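PDB 1TWY: ABC transporter, periplasmic substrate-binding protein from Vibrio cholerae O1 biovar eltor, which probably binds phosphate in the periplasm as the receptor of an ABC-type transport system, handing it to the membrane transporter for uptake. Local coordinates for residues A[121-126]-A[161-166]; A[125-130]-A[175-180]. All coordinates share one frame; numbering follows the deposited sequence.

Contact 1 of 2, residues A[121-126]-A[161-166]; sequences EQLYGI and SLMGLT. With MG (magnesium ion), chain J.
With chi1 at 174°, Y124 carries its ring anti to the backbone N and along the end of helix 154-163, while M163, its CG beside its own backbone N and its chain bent at both following torsions, curls its CE methyl back against helix 120-128. That methyl lies 3.5 Å from Y124 N and also meets the CB atoms of L123 and Y124, so the selenomethionine touches the helix backbone as well as side chains. L123 crosses M163 at about a right angle, its CD2 branch 3.9 Å from M163 SE.

The tyrosine ring turns an edge to a helix end. G164, at positive phi, closes helix 154-163 in a Schellman motif, and the turn brings two carbonyls to the ring edge: M163 O lies 3.3 Å from Y124 CD1 and G164 O 3.4 Å from Y124 CE1. L165 slides past the ring in the opposite direction, L165 CD2 reaching Y124 CD1 obliquely at 3.6 Å. No direct hydrogen bond joins the segments; one water, near the ring plane, connects them instead, 2.6 Å from Y124 OH and donating to G164 O. The same carbonyl oxygen binds the magnesium ion at 2.5 Å, together with T166 O and two further waters. G164 O therefore serves metal and water at once, and the cation would probably polarise its carbonyl. The tyrosine hydroxyl is thus linked through its water, whose oxygen lies 2.6 Å from the magnesium ion, to a carbonyl that binds the metal.

R120, at the start of helix 120-128, donates to L162 O. Around this apolar contact, F218 of strand 214-218 touches both L123 and M163, and F159 of helix 154-163 packs on L123 and L165, so the two helices meet over strand 214-218.

Contact 2 of 2, residues A[125-130]-A[175-180]; sequences GIYKGQ and SDVAPT
K128 folds over D176, its CD lying 3.5 Å from D176 O before the chain turns the ammonium group onto the carboxylate. This is the C-terminal end of helix 120-128, closed by a Schellman motif at G129 and met by the loop between strands 172-175 and 182-184. Although the CB of K128 points away from the loop, a chain bent at chi2, chi3 and chi4 brings NZ back to form a salt bridge with D176 OD2 at 3.0 Å. The approach is from above the carboxylate, 47° out of its plane. Two waters reinforce the pair: one accepts from NZ and donates to D176 O, the other donates to D176 OD1 and is only weakly held by NZ. K167 makes a further long, weak ion pair with D176.

The backbone supplies the second fastening. Y127 O, in the last helical turn, accepts the N-H of A178 at 3.0 Å in a nearly straight bond (168°), takes another hydrogen from a water that also donates to A178 O, and is approached by V177 CA. V177 lies beside Y127, the two side chains pointing the same way, with CG1 at the edge of the ring. The buried Y127 ring runs on inward to an edge-to-face contact with F159 and a hydrogen bond from Y127 OH to V147 O on strand 145-149. At the helix end itself, G129 N lies 4.0 Å from A178 CB, and the same methyl rests 3.5 Å from K128 O.

Helix 120-128 serves both contacts, which share G125 and I126 and have centres 8 Å apart. L165 joins them: its CD1 packs on Y127 CB at 3.5 Å and its CD2 on K128 CG at 3.9 Å, while L165 O probably accepts a hydrogen bond from D176 N at 2.8 Å. Segments 161-166 and 175-180 are thus held together at the base of the two-stranded hairpin 166-169/172-175, with the helix beside them. The magnesium ion is bound within contact 1, yet the D176 side chain of contact 2 comes within about 5 Å of it, so the carboxylate that pairs with K128 also lies near the metal without binding it directly.

Contact 1 of 2, residues A[121-126]-A[161-166]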
ATOM      1  N   GLU A 121       9.092  -5.919  16.309  1.00 23.78           N
ATOM      2  CA  GLU A 121      10.487  -5.807  16.535  1.00 26.34           C
ATOM      3  C   GLU A 121      11.327  -6.812  15.863  1.00 23.11           C
ATOM      4  O   GLU A 121      12.423  -6.485  15.434  1.00 21.16           O
ATOM      5  CB  GLU A 121      10.878  -5.910  18.059  1.00 27.77           C
ATOM      6  CG  GLU A 121      10.731  -4.663  18.838  1.00 30.96           C
ATOM      7  CD  GLU A 121      11.675  -3.579  18.370  1.00 37.49           C
ATOM      8  OE1 GLU A 121      12.921  -3.571  18.652  1.00 48.82           O
ATOM      9  OE2 GLU A 121      11.154  -2.756  17.658  1.00 27.83           O
ATOM     10  N   GLN A 122      10.856  -8.052  15.736  1.00 22.47           N
ATOM     11  CA  GLN A 122      11.588  -9.036  14.959  1.00 20.70           C
ATOM     12  C   GLN A 122      11.725  -8.650  13.524  1.00 18.39           C
ATOM     13  O   GLN A 122      12.772  -8.675  12.962  1.00 18.48           O
ATOM     14  CB  GLN A 122      10.897 -10.365  15.088  1.00 20.31           C
ATOM     15  CG  GLN A 122      10.973 -10.953  16.546  1.00 22.20           C
ATOM     16  CD  GLN A 122      10.189 -12.260  16.746  1.00 23.25           C
ATOM     17  OE1 GLN A 122       9.127 -12.419  16.128  1.00 21.79           O
ATOM     18  NE2 GLN A 122      10.804 -13.235  17.385  1.00 25.04           N
ATOM     19  N   LEU A 123      10.612  -8.320  12.891  1.00 18.72           N
ATOM     20  CA  LEU A 123      10.719  -7.915  11.478  1.00 16.95           C
ATOM     21  C   LEU A 123      11.506  -6.706  11.281  1.00 16.74           C
ATOM     22  O   LEU A 123      12.260  -6.614  10.334  1.00 18.53           O
ATOM     23  CB  LEU A 123       9.286  -7.775  10.911  1.00 21.20           C
ATOM     24  CG  LEU A 123       9.180  -7.677   9.368  1.00 21.49           C
ATOM     25  CD1 LEU A 123       9.706  -8.884   8.690  1.00 21.47           C
ATOM     26  CD2 LEU A 123       7.705  -7.484   9.065  1.00 26.61           C
ATOM     27  N   TYR A 124      11.388  -5.716  12.141  1.00 18.63           N
ATOM     28  CA  TYR A 124      12.238  -4.545  12.035  1.00 17.98           C
ATOM     29  C   TYR A 124      13.703  -4.907  12.130  1.00 16.96           C
ATOM     30  O   TYR A 124      14.558  -4.492  11.323  1.00 15.36           O
ATOM     31  CB  TYR A 124      11.841  -3.536  13.142  1.00 17.51           C
ATOM     32  CG  TYR A 124      12.763  -2.329  13.218  1.00 17.64           C
ATOM     33  CD1 TYR A 124      12.528  -1.186  12.437  1.00 18.56           C
ATOM     34  CD2 TYR A 124      13.903  -2.301  14.052  1.00 19.35           C
ATOM     35  CE1 TYR A 124      13.300  -0.063  12.491  1.00 19.20           C
ATOM     36  CE2 TYR A 124      14.667  -1.226  14.089  1.00 18.39           C
ATOM     37  CZ  TYR A 124      14.413  -0.064  13.274  1.00 21.92           C
ATOM     38  OH  TYR A 124      15.248   1.063  13.354  1.00 22.55           O
ATOM     39  N   GLY A 125      14.032  -5.654  13.179  1.00 17.11           N
ATOM     40  CA  GLY A 125      15.382  -6.151  13.273  1.00 14.92           C
ATOM     41  C   GLY A 125      15.997  -6.945  12.177  1.00 16.44           C
ATOM     42  O   GLY A 125      17.184  -6.751  11.767  1.00 16.27           O
ATOM     43  N   ILE A 126      15.139  -7.764  11.544  1.00 19.02           N
ATOM     44  CA  ILE A 126      15.600  -8.462  10.354  1.00 18.74           C
ATOM     45  C   ILE A 126      15.905  -7.537   9.149  1.00 16.81           C
ATOM     46  O   ILE A 126      16.970  -7.555   8.559  1.00 17.55           O
ATOM     47  CB  ILE A 126      14.500  -9.517   9.972  1.00 17.15           C
ATOM     48  CG1 ILE A 126      14.521 -10.691  10.959  1.00 21.60           C
ATOM     49  CG2 ILE A 126      14.706 -10.034   8.505  1.00 17.44           C
ATOM     50  CD1 ILE A 126      13.330 -11.538  10.917  1.00 18.03           C
ATOM     51  N   SER A 161       7.368   2.459   5.570  1.00 17.81           N
ATOM     52  CA  SER A 161       6.682   3.414   6.429  1.00 20.39           C
ATOM     53  C   SER A 161       5.967   2.742   7.608  1.00 18.63           C
ATOM     54  O   SER A 161       6.143   3.124   8.797  1.00 19.59           O
ATOM     55  CB  SER A 161       5.701   4.232   5.590  1.00 25.46           C
ATOM     56  OG  SER A 161       4.922   5.117   6.395  1.00 28.08           O
ATOM     57  N   LEU A 162       5.308   1.630   7.334  1.00 18.93           N
ATOM     58  CA  LEU A 162       4.604   0.881   8.367  1.00 22.35           C
ATOM     59  C   LEU A 162       5.577   0.320   9.442  1.00 22.84           C
ATOM     60  O   LEU A 162       5.231   0.283  10.626  1.00 22.93           O
ATOM     61  CB  LEU A 162       3.735  -0.240   7.783  1.00 24.26           C
ATOM     62  CG  LEU A 162       2.481   0.187   7.037  1.00 28.12           C
ATOM     63  CD1 LEU A 162       2.045  -0.863   6.037  1.00 22.46           C
ATOM     64  CD2 LEU A 162       1.366   0.464   8.098  1.00 32.13           C
HETATM   65  N   MSE A 163       6.781  -0.035   9.033  1.00 17.26           N
HETATM   66  CA  MSE A 163       7.719  -0.699   9.907  1.00 19.24           C
HETATM   67  C   MSE A 163       8.702   0.245  10.545  1.00 20.55           C
HETATM   68  O   MSE A 163       9.530  -0.217  11.324  1.00 21.57           O
HETATM   69  CB  MSE A 163       8.464  -1.787   9.111  1.00 22.07           C
HETATM   70  CG  MSE A 163       7.559  -2.900   8.558  1.00 23.86           C
HETATM   71 SE   MSE A 163       6.770  -3.816  10.162  1.00 29.04          SE
HETATM   72  CE  MSE A 163       8.484  -3.983  11.198  1.00 21.27           C
ATOM     73  N   GLY A 164       8.656   1.523  10.241  1.00 19.29           N
ATOM     74  CA  GLY A 164       9.583   2.515  10.780  1.00 17.91           C
ATOM     75  C   GLY A 164      10.994   2.326  10.231  1.00 17.37           C
ATOM     76  O   GLY A 164      12.043   2.680  10.841  1.00 19.00           O
ATOM     77  N   LEU A 165      11.080   1.802   9.042  1.00 14.92           N
ATOM     78  CA  LEU A 165      12.315   1.490   8.362  1.00 15.73           C
ATOM     79  C   LEU A 165      12.808   2.591   7.414  1.00 18.62           C
ATOM     80  O   LEU A 165      13.483   2.291   6.458  1.00 21.52           O
ATOM     81  CB  LEU A 165      12.248   0.176   7.599  1.00 15.23           C
ATOM     82  CG  LEU A 165      12.190  -1.101   8.431  1.00 15.78           C
ATOM     83  CD1 LEU A 165      11.610  -2.347   7.657  1.00 18.14           C
ATOM     84  CD2 LEU A 165      13.570  -1.427   9.020  1.00 15.91           C
ATOM     85  N   THR A 166      12.483   3.834   7.662  1.00 16.09           N
ATOM     86  CA  THR A 166      13.126   4.912   6.996  1.00 18.02           C
ATOM     87  C   THR A 166      13.827   5.740   8.095  1.00 20.48           C
ATOM     88  O   THR A 166      13.611   5.518   9.261  1.00 19.50           O
ATOM     89  CB  THR A 166      12.168   5.807   6.200  1.00 21.13           C
ATOM     90  OG1 THR A 166      11.231   6.511   7.027  1.00 21.23           O
ATOM     91  CG2 THR A 166      11.336   4.960   5.232  1.00 26.09           C
TER
HETATM   92 MG    MG J1508      13.304   4.778  11.482  1.00 32.41          MG
HETATM   93  O   HOH W   1      14.849   2.686  11.328  1.00 27.54           O
HETATM   94  O   HOH W   2      11.819   5.796  11.436  1.00 22.07           O
HETATM   95  O   HOH W   3      15.246   6.055  12.049  1.00 24.58           O

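Contact 2 of 2, residues A[125-130]-A[175-180]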
ATOM      1  N   GLY A 125      14.032  -5.654  13.179  1.00 17.11           N
ATOM      2  CA  GLY A 125      15.382  -6.151  13.273  1.00 14.92           C
ATOM      3  C   GLY A 125      15.997  -6.945  12.177  1.00 16.44           C
ATOM      4  O   GLY A 125      17.184  -6.751  11.767  1.00 16.27           O
ATOM      5  N   ILE A 126      15.139  -7.764  11.544  1.00 19.02           N
ATOM      6  CA  ILE A 126      15.600  -8.462  10.354  1.00 18.74           C
ATOM      7  C   ILE A 126      15.905  -7.537   9.149  1.00 16.81           C
ATOM      8  O   ILE A 126      16.970  -7.555   8.559  1.00 17.55           O
ATOM      9  CB  ILE A 126      14.500  -9.517   9.972  1.00 17.15           C
ATOM     10  CG1 ILE A 126      14.521 -10.691  10.959  1.00 21.60           C
ATOM     11  CG2 ILE A 126      14.706 -10.034   8.505  1.00 17.44           C
ATOM     12  CD1 ILE A 126      13.330 -11.538  10.917  1.00 18.03           C
ATOM     13  N   TYR A 127      14.992  -6.613   8.870  1.00 18.78           N
ATOM     14  CA  TYR A 127      15.175  -5.658   7.770  1.00 18.81           C
ATOM     15  C   TYR A 127      16.289  -4.675   8.031  1.00 21.00           C
ATOM     16  O   TYR A 127      16.912  -4.221   7.102  1.00 20.03           O
ATOM     17  CB  TYR A 127      13.838  -4.996   7.322  1.00 16.69           C
ATOM     18  CG  TYR A 127      13.167  -5.901   6.312  1.00 21.27           C
ATOM     19  CD1 TYR A 127      12.438  -6.993   6.698  1.00 18.88           C
ATOM     20  CD2 TYR A 127      13.267  -5.629   4.993  1.00 18.44           C
ATOM     21  CE1 TYR A 127      11.901  -7.877   5.775  1.00 16.30           C
ATOM     22  CE2 TYR A 127      12.660  -6.478   4.044  1.00 14.93           C
ATOM     23  CZ  TYR A 127      12.036  -7.548   4.410  1.00 14.81           C
ATOM     24  OH  TYR A 127      11.478  -8.477   3.489  1.00 18.69           O
ATOM     25  N   LYS A 128      16.628  -4.430   9.325  1.00 18.29           N
ATOM     26  CA  LYS A 128      17.750  -3.574   9.629  1.00 19.66           C
ATOM     27  C   LYS A 128      19.079  -4.258   9.547  1.00 19.95           C
ATOM     28  O   LYS A 128      20.076  -3.558   9.530  1.00 26.90           O
ATOM     29  CB  LYS A 128      17.671  -3.016  11.048  1.00 21.19           C
ATOM     30  CG  LYS A 128      16.718  -1.899  11.223  1.00 19.65           C
ATOM     31  CD  LYS A 128      17.221  -0.549  10.764  1.00 22.14           C
ATOM     32  CE  LYS A 128      18.226   0.112  11.749  1.00 27.91           C
ATOM     33  NZ  LYS A 128      19.177   0.951  10.971  1.00 30.79           N
ATOM     34  N   GLY A 129      19.115  -5.552   9.523  1.00 18.38           N
ATOM     35  CA  GLY A 129      20.287  -6.342   9.479  1.00 21.02           C
ATOM     36  C   GLY A 129      20.812  -6.620  10.905  1.00 19.85           C
ATOM     37  O   GLY A 129      21.905  -7.207  11.028  1.00 22.51           O
ATOM     38  N   GLN A 130      20.022  -6.325  11.910  1.00 21.76           N
ATOM     39  CA  GLN A 130      20.381  -6.594  13.308  1.00 23.10           C
ATOM     40  C   GLN A 130      20.155  -8.046  13.686  1.00 21.91           C
ATOM     41  O   GLN A 130      20.931  -8.658  14.437  1.00 22.89           O
ATOM     42  CB  GLN A 130      19.582  -5.719  14.232  1.00 21.17           C
ATOM     43  CG  GLN A 130      19.876  -4.244  14.105  1.00 18.52           C
ATOM     44  CD  GLN A 130      18.787  -3.340  14.789  1.00 18.45           C
ATOM     45  OE1 GLN A 130      17.803  -3.820  15.397  1.00 21.55           O
ATOM     46  NE2 GLN A 130      18.937  -2.035  14.618  1.00 22.30           N
ATOM     47  N   SER A 175      15.479   5.239   2.816  1.00 21.04           N
ATOM     48  CA  SER A 175      15.334   3.875   3.286  1.00 20.53           C
ATOM     49  C   SER A 175      16.446   3.509   4.285  1.00 22.19           C
ATOM     50  O   SER A 175      17.628   3.748   4.033  1.00 20.84           O
ATOM     51  CB  SER A 175      15.377   2.869   2.114  1.00 25.21           C
ATOM     52  OG  SER A 175      15.334   1.558   2.572  1.00 20.47           O
ATOM     53  N   ASP A 176      16.038   2.809   5.352  1.00 17.07           N
ATOM     54  CA  ASP A 176      16.982   2.419   6.422  1.00 18.13           C
ATOM     55  C   ASP A 176      17.120   0.887   6.463  1.00 18.54           C
ATOM     56  O   ASP A 176      17.690   0.291   7.402  1.00 20.66           O
ATOM     57  CB  ASP A 176      16.456   2.901   7.741  1.00 20.09           C
ATOM     58  CG  ASP A 176      17.544   3.008   8.837  1.00 20.85           C
ATOM     59  OD1 ASP A 176      18.729   3.157   8.545  1.00 25.92           O
ATOM     60  OD2 ASP A 176      17.160   2.939   9.986  1.00 23.10           O
ATOM     61  N   VAL A 177      16.682   0.220   5.416  1.00 19.32           N
ATOM     62  CA  VAL A 177      16.858  -1.211   5.246  1.00 20.29           C
ATOM     63  C   VAL A 177      18.303  -1.450   4.899  1.00 17.27           C
ATOM     64  O   VAL A 177      18.926  -0.750   4.095  1.00 22.59           O
ATOM     65  CB  VAL A 177      15.932  -1.778   4.090  1.00 17.73           C
ATOM     66  CG1 VAL A 177      16.125  -3.168   3.779  1.00 16.55           C
ATOM     67  CG2 VAL A 177      14.512  -1.643   4.536  1.00 25.74           C
ATOM     68  N   ALA A 178      18.803  -2.453   5.519  1.00 21.69           N
ATOM     69  CA  ALA A 178      20.208  -2.810   5.291  1.00 25.45           C
ATOM     70  C   ALA A 178      20.506  -3.033   3.825  1.00 29.38           C
ATOM     71  O   ALA A 178      19.810  -3.722   3.173  1.00 21.94           O
ATOM     72  CB  ALA A 178      20.509  -4.010   6.060  1.00 28.40           C
ATOM     73  N   PRO A 179      21.538  -2.463   3.270  1.00 27.32           N
ATOM     74  CA  PRO A 179      21.689  -2.531   1.824  1.00 28.90           C
ATOM     75  C   PRO A 179      22.185  -3.920   1.357  1.00 25.63           C
ATOM     76  O   PRO A 179      22.303  -4.118   0.173  1.00 27.65           O
ATOM     77  CB  PRO A 179      22.728  -1.423   1.517  1.00 37.69           C
ATOM     78  CG  PRO A 179      23.536  -1.380   2.712  1.00 32.72           C
ATOM     79  CD  PRO A 179      22.580  -1.626   3.892  1.00 36.62           C
ATOM     80  N   THR A 180      22.400  -4.858   2.259  1.00 24.62           N
ATOM     81  CA  THR A 180      22.524  -6.271   1.900  1.00 24.29           C
ATOM     82  C   THR A 180      21.184  -6.948   1.469  1.00 21.29           C
ATOM     83  O   THR A 180      21.187  -8.085   0.955  1.00 23.79           O
ATOM     84  CB  THR A 180      23.112  -7.107   3.033  1.00 28.60           C
ATOM     85  OG1 THR A 180      22.455  -6.884   4.290  1.00 24.55           O
ATOM     86  CG2 THR A 180      24.670  -6.860   3.201  1.00 31.20           C
TER
HETATM   87  O   HOH W   4      18.344  -5.733   4.795  1.00 26.58           O
HETATM   88  O   HOH W   5      19.946  -0.418   8.325  1.00 31.23           O
HETATM   89  O   HOH W   6      20.579   3.816  10.181  1.00 39.86           O